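Local coordinates for haloacid dehalogenase-like hydrolase (Bacteroides thetaiotaomicron, PDB 4JB3), which removes the phosphate from D-ribitol 5-phosphate and D-ribitol 1-phosphate, and also from 5-amino-6-(5-phospho-D-ribitylamino)uracil, with magnesium as cofactor, at residues V34-F47 and A101-L114. Sequence-based numbering, arbitrary orientation.
Sequences VIVDIDRDKAVQAF and AWLGFFNEVDLRKL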
loop_
_atom_site.group_PDB
_atom_site.type_symbol
_atom_site.label_atom_id
_atom_site.label_comp_id
_atom_site.label_asym_id
_atom_site.label_seq_id
_atom_site.Cartn_x
_atom_site.Cartn_y
_atom_site.Cartn_z
ATOM N N VAL A 34 -4.672 1.544 3.888
ATOM C CA VAL A 34 -5.675 2.303 3.144
ATOM C C VAL A 34 -6.641 1.370 2.423
ATOM O O VAL A 34 -7.823 1.291 2.776
ATOM C CB VAL A 34 -5.002 3.304 2.172
ATOM C CG1 VAL A 34 -6.035 4.007 1.300
ATOM C CG2 VAL A 34 -4.194 4.329 2.968
ATOM N N ILE A 35 -6.135 0.629 1.446
ATOM C CA ILE A 35 -6.987 -0.319 0.724
ATOM C C ILE A 35 -7.213 -1.586 1.555
ATOM O O ILE A 35 -8.328 -2.116 1.605
ATOM C CB ILE A 35 -6.392 -0.649 -0.651
ATOM C CG1 ILE A 35 -6.442 0.600 -1.534
ATOM C CG2 ILE A 35 -7.148 -1.788 -1.311
ATOM C CD1 ILE A 35 -5.780 0.440 -2.890
ATOM N N VAL A 36 -6.155 -2.067 2.209
ATOM C CA VAL A 36 -6.223 -3.246 3.069
ATOM C C VAL A 36 -5.710 -2.878 4.466
ATOM O O VAL A 36 -4.718 -2.155 4.589
ATOM C CB VAL A 36 -5.380 -4.417 2.491
ATOM C CG1 VAL A 36 -5.530 -5.656 3.345
ATOM C CG2 VAL A 36 -5.795 -4.722 1.043
ATOM N N ASP A 37 -6.381 -3.358 5.514
ATOM C CA ASP A 37 -5.949 -3.102 6.891
ATOM C C ASP A 37 -4.593 -3.729 7.182
ATOM O O ASP A 37 -4.331 -4.868 6.780
ATOM C CB ASP A 37 -6.890 -3.750 7.912
ATOM C CG ASP A 37 -8.311 -3.286 7.808
ATOM O OD1 ASP A 37 -8.585 -2.311 7.089
ATOM O OD2 ASP A 37 -9.161 -3.911 8.484
ATOM N N ILE A 38 -3.754 -2.999 7.912
ATOM C CA ILE A 38 -2.506 -3.541 8.467
ATOM C C ILE A 38 -2.721 -3.893 9.932
ATOM O O ILE A 38 -3.337 -3.126 10.673
ATOM C CB ILE A 38 -1.364 -2.491 8.412
ATOM C CG1 ILE A 38 -1.010 -2.140 6.974
ATOM C CG2 ILE A 38 -0.118 -2.987 9.157
ATOM C CD1 ILE A 38 -0.740 -3.334 6.134
ATOM N N ASP A 39 -2.219 -5.049 10.362
ATOM C CA ASP A 39 -2.183 -5.396 11.774
ATOM C C ASP A 39 -0.746 -5.774 12.112
ATOM O O ASP A 39 -0.321 -6.913 11.880
ATOM C CB ASP A 39 -3.129 -6.561 12.072
ATOM C CG ASP A 39 -3.274 -6.840 13.568
ATOM O OD1 ASP A 39 -2.341 -6.548 14.345
ATOM O OD2 ASP A 39 -4.338 -7.353 13.972
ATOM N N ARG A 40 -0.001 -4.823 12.669
ATOM C CA ARG A 40 1.415 -5.048 12.954
ATOM C C ARG A 40 1.613 -6.155 13.983
ATOM O O ARG A 40 2.572 -6.909 13.890
ATOM C CB ARG A 40 2.088 -3.765 13.457
ATOM C CG ARG A 40 3.614 -3.786 13.328
ATOM C CD ARG A 40 4.283 -2.674 14.137
ATOM N NE ARG A 40 4.216 -2.937 15.571
ATOM C CZ ARG A 40 5.205 -3.459 16.292
ATOM N NH1 ARG A 40 5.038 -3.662 17.588
ATOM N NH2 ARG A 40 6.366 -3.766 15.727
ATOM N N ASP A 41 0.712 -6.249 14.955
ATOM C CA ASP A 41 0.831 -7.288 15.973
ATOM C C ASP A 41 0.680 -8.676 15.358
ATOM O O ASP A 41 1.358 -9.629 15.770
ATOM C CB ASP A 41 -0.191 -7.079 17.091
ATOM C CG ASP A 41 0.219 -5.991 18.062
ATOM O OD1 ASP A 41 1.363 -5.496 17.964
ATOM O OD2 ASP A 41 -0.603 -5.634 18.932
ATOM N N LYS A 42 -0.203 -8.795 14.369
ATOM C CA LYS A 42 -0.382 -10.063 13.676
ATOM C C LYS A 42 0.865 -10.394 12.846
ATOM O O LYS A 42 1.280 -11.553 12.760
ATOM C CB LYS A 42 -1.640 -10.034 12.799
ATOM C CG LYS A 42 -2.014 -11.394 12.238
ATOM C CD LYS A 42 -3.505 -11.506 11.943
ATOM C CE LYS A 42 -3.875 -10.791 10.654
ATOM N NZ LYS A 42 -3.171 -11.370 9.476
ATOM N N ALA A 43 1.464 -9.368 12.242
ATOM C CA ALA A 43 2.720 -9.539 11.504
ATOM C C ALA A 43 3.843 -10.007 12.429
ATOM O O ALA A 43 4.598 -10.925 12.090
ATOM C CB ALA A 43 3.110 -8.239 10.821
ATOM N N VAL A 44 3.955 -9.368 13.594
ATOM C CA VAL A 44 4.966 -9.747 14.570
ATOM C C VAL A 44 4.803 -11.214 14.961
ATOM O O VAL A 44 5.775 -11.971 14.968
ATOM C CB VAL A 44 4.905 -8.838 15.806
ATOM C CG1 VAL A 44 5.680 -9.430 16.977
ATOM C CG2 VAL A 44 5.429 -7.444 15.458
ATOM N N GLN A 45 3.571 -11.621 15.247
ATOM C CA GLN A 45 3.289 -13.026 15.556
ATOM C C GLN A 45 3.685 -13.961 14.412
ATOM O O GLN A 45 4.252 -15.030 14.655
ATOM C CB GLN A 45 1.802 -13.216 15.870
ATOM C CG GLN A 45 1.353 -12.651 17.208
ATOM C CD GLN A 45 1.937 -13.406 18.387
ATOM O OE1 GLN A 45 1.827 -14.631 18.473
ATOM N NE2 GLN A 45 2.567 -12.676 19.302
ATOM N N ALA A 46 3.392 -13.558 13.176
ATOM C CA ALA A 46 3.666 -14.398 12.012
ATOM C C ALA A 46 5.164 -14.576 11.819
ATOM O O ALA A 46 5.621 -15.666 11.458
ATOM C CB ALA A 46 3.032 -13.805 10.768
ATOM N N PHE A 47 5.932 -13.511 12.036
ATOM C CA PHE A 47 7.384 -13.635 11.910
ATOM C C PHE A 47 8.027 -14.362 13.083
ATOM O O PHE A 47 9.002 -15.088 12.895
ATOM C CB PHE A 47 8.054 -12.287 11.620
ATOM C CG PHE A 47 7.941 -11.867 10.179
ATOM C CD1 PHE A 47 6.834 -11.146 9.728
ATOM C CD2 PHE A 47 8.926 -12.225 9.263
ATOM C CE1 PHE A 47 6.724 -10.774 8.393
ATOM C CE2 PHE A 47 8.825 -11.852 7.927
ATOM C CZ PHE A 47 7.723 -11.131 7.487
ATOM N N ALA A 101 4.327 -15.312 6.219
ATOM C CA ALA A 101 4.663 -14.369 7.281
ATOM C C ALA A 101 4.350 -12.939 6.857
ATOM O O ALA A 101 3.727 -12.186 7.606
ATOM C CB ALA A 101 6.120 -14.515 7.710
ATOM N N TRP A 102 4.753 -12.564 5.649
ATOM C CA TRP A 102 4.401 -11.250 5.113
ATOM C C TRP A 102 2.893 -10.997 5.073
ATOM O O TRP A 102 2.433 -9.885 5.365
ATOM C CB TRP A 102 4.993 -11.068 3.715
ATOM C CG TRP A 102 6.388 -10.528 3.773
ATOM C CD1 TRP A 102 7.549 -11.212 3.512
ATOM C CD2 TRP A 102 6.782 -9.201 4.152
ATOM N NE1 TRP A 102 8.632 -10.383 3.690
ATOM C CE2 TRP A 102 8.189 -9.148 4.093
ATOM C CE3 TRP A 102 6.078 -8.052 4.536
ATOM C CZ2 TRP A 102 8.903 -7.992 4.382
ATOM C CZ3 TRP A 102 6.785 -6.908 4.826
ATOM C CH2 TRP A 102 8.183 -6.882 4.756
ATOM N N LEU A 103 2.123 -12.016 4.702
ATOM C CA LEU A 103 0.673 -11.848 4.619
ATOM C C LEU A 103 0.051 -11.682 6.007
ATOM O O LEU A 103 -1.106 -11.258 6.130
ATOM C CB LEU A 103 0.034 -13.002 3.852
ATOM C CG LEU A 103 0.456 -13.065 2.383
ATOM C CD1 LEU A 103 -0.252 -14.203 1.674
ATOM C CD2 LEU A 103 0.179 -11.751 1.676
ATOM N N GLY A 104 0.826 -11.989 7.044
ATOM C CA GLY A 104 0.415 -11.753 8.414
ATOM C C GLY A 104 0.157 -10.288 8.711
ATOM O O GLY A 104 -0.541 -9.969 9.672
ATOM N N PHE A 105 0.714 -9.396 7.889
ATOM C CA PHE A 105 0.471 -7.963 8.056
ATOM C C PHE A 105 -0.966 -7.577 7.755
ATOM O O PHE A 105 -1.424 -6.519 8.184
ATOM C CB PHE A 105 1.345 -7.154 7.094
ATOM C CG PHE A 105 2.657 -6.700 7.670
ATOM C CD1 PHE A 105 2.721 -5.573 8.481
ATOM C CD2 PHE A 105 3.828 -7.367 7.360
ATOM C CE1 PHE A 105 3.938 -5.140 9.002
ATOM C CE2 PHE A 105 5.045 -6.944 7.878
ATOM C CZ PHE A 105 5.098 -5.825 8.698
ATOM N N PHE A 106 -1.672 -8.404 6.988
ATOM C CA PHE A 106 -2.929 -7.962 6.382
ATOM C C PHE A 106 -4.170 -8.681 6.866
ATOM O O PHE A 106 -4.138 -9.877 7.139
ATOM C CB PHE A 106 -2.840 -8.090 4.857
ATOM C CG PHE A 106 -1.690 -7.339 4.263
ATOM C CD1 PHE A 106 -1.797 -5.988 4.004
ATOM C CD2 PHE A 106 -0.495 -7.971 3.977
ATOM C CE1 PHE A 106 -0.734 -5.281 3.455
ATOM C CE2 PHE A 106 0.568 -7.263 3.446
ATOM C CZ PHE A 106 0.446 -5.919 3.187
ATOM N N ASN A 107 -5.269 -7.938 6.957
ATOM C CA ASN A 107 -6.586 -8.543 7.152
ATOM C C ASN A 107 -7.202 -8.728 5.773
ATOM O O ASN A 107 -6.731 -8.129 4.822
ATOM C CB ASN A 107 -7.486 -7.636 7.997
ATOM C CG ASN A 107 -7.010 -7.502 9.427
ATOM O OD1 ASN A 107 -6.427 -8.427 9.990
ATOM N ND2 ASN A 107 -7.263 -6.344 10.027
ATOM N N GLU A 108 -8.241 -9.546 5.642
ATOM C CA GLU A 108 -8.918 -9.657 4.350
ATOM C C GLU A 108 -9.465 -8.288 3.951
ATOM O O GLU A 108 -9.814 -7.482 4.816
ATOM C CB GLU A 108 -10.039 -10.697 4.395
ATOM C CG GLU A 108 -9.546 -12.148 4.495
ATOM C CD GLU A 108 -8.922 -12.668 3.207
ATOM O OE1 GLU A 108 -8.886 -11.927 2.200
ATOM O OE2 GLU A 108 -8.464 -13.831 3.204
ATOM N N VAL A 109 -9.501 -8.007 2.653
ATOM C CA VAL A 109 -9.898 -6.676 2.186
ATOM C C VAL A 109 -11.388 -6.424 2.411
ATOM O O VAL A 109 -12.209 -7.341 2.282
ATOM C CB VAL A 109 -9.543 -6.464 0.689
ATOM C CG1 VAL A 109 -10.316 -7.420 -0.188
ATOM C CG2 VAL A 109 -9.815 -5.037 0.256
ATOM N N ASP A 110 -11.728 -5.196 2.791
ATOM C CA ASP A 110 -13.118 -4.751 2.839
ATOM C C ASP A 110 -13.554 -4.478 1.411
ATOM O O ASP A 110 -13.089 -3.522 0.772
ATOM C CB ASP A 110 -13.228 -3.474 3.674
ATOM C CG ASP A 110 -14.659 -2.963 3.805
ATOM O OD1 ASP A 110 -15.584 -3.569 3.227
ATOM O OD2 ASP A 110 -14.861 -1.951 4.513
ATOM N N LEU A 111 -14.431 -5.335 0.902
ATOM C CA LEU A 111 -14.898 -5.211 -0.467
ATOM C C LEU A 111 -15.646 -3.896 -0.711
ATOM O O LEU A 111 -15.764 -3.460 -1.852
ATOM C CB LEU A 111 -15.758 -6.425 -0.836
ATOM C CG LEU A 111 -14.972 -7.737 -0.826
ATOM C CD1 LEU A 111 -15.871 -8.934 -1.046
ATOM C CD2 LEU A 111 -13.879 -7.683 -1.871
ATOM N N ARG A 112 -16.142 -3.249 0.341
ATOM C CA ARG A 112 -16.743 -1.931 0.145
ATOM C C ARG A 112 -15.720 -0.954 -0.419
ATOM O O ARG A 112 -16.048 -0.104 -1.241
ATOM C CB ARG A 112 -17.311 -1.373 1.451
ATOM C CG ARG A 112 -18.418 -2.213 2.050
ATOM C CD ARG A 112 -18.922 -1.601 3.348
ATOM N NE ARG A 112 -17.856 -1.438 4.339
ATOM C CZ ARG A 112 -18.038 -0.887 5.532
ATOM N NH1 ARG A 112 -19.244 -0.468 5.898
ATOM N NH2 ARG A 112 -17.005 -0.763 6.354
ATOM N N LYS A 113 -14.476 -1.063 0.027
ATOM C CA LYS A 113 -13.438 -0.145 -0.436
ATOM C C LYS A 113 -13.078 -0.422 -1.886
ATOM O O LYS A 113 -12.901 0.509 -2.671
ATOM C CB LYS A 113 -12.205 -0.230 0.468
ATOM C CG LYS A 113 -12.459 0.381 1.846
ATOM C CD LYS A 113 -11.201 0.308 2.709
ATOM C CE LYS A 113 -11.399 1.039 4.032
ATOM N NZ LYS A 113 -10.155 0.924 4.867
ATOM N N LEU A 114 -12.971 -1.697 -2.244
ATOM C CA LEU A 114 -12.667 -2.057 -3.628
ATOM C C LEU A 114 -13.772 -1.590 -4.563
ATOM O O LEU A 114 -13.488 -1.047 -5.633
ATOM C CB LEU A 114 -12.441 -3.562 -3.778
ATOM C CG LEU A 114 -11.181 -4.104 -3.111
ATOM C CD1 LEU A 114 -10.974 -5.560 -3.499
ATOM C CD2 LEU A 114 -9.957 -3.265 -3.494
HETATM O O HOH W 1 -9.823 -3.231 3.523
HETATM O O HOH W 2 -10.533 -1.649 5.776
HETATM O O HOH W 3 -8.559 -5.063 5.273
HETATM O O HOH W 4 -6.808 -6.213 13.016
#
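K42 CG lies opposite the backbone N (chi1 -170°), and the chain then bends at both of its last two torsions, which curls NZ back onto the carbonyls of 101-114. In this HAD phosphatase the paired linkers join the Rossmann-like core, built round a parallel sheet, to the helical cap: 36-39 leads into helix 40-50, while the loop 104-110 returns from helix 95-103 to helix 111-120. NZ donates to G104 O (3.0 Å) and to F106 O (2.9 Å), lying above both carbonyl planes. With an alanine here, the G104 and F106 carbonyls would probably lose their common donor and the two linkers be less firmly tied at the cap.

Beside this clamp the extended linkers share a single antiparallel bridge, I38 with F106: D39 N donates to F105 O (2.7 Å, N-H...O 163°) and N107 N to D37 O. The N107 amide, nearly perpendicular to the D37 carboxylate, adds a weak bond from ND2 to OD2. Toward the core, K113 runs extended to V34 O, and its NZ also donates to A216 O; V34 itself lies close to the metal-binding D30 and D194.

Two alanines sit over aromatic faces. A43 CB stands 3.4 Å from the F105 ring centroid, almost straight over the centre, a CH-pi contact, while I38 CG2 meets the ring's edge. A101 CB covers one face of F47 likewise. The F47 edge then points at the face of W102, a T-shaped pair with planes at 88°, in which F47 CZ stands 4.0 Å from W102 CE2.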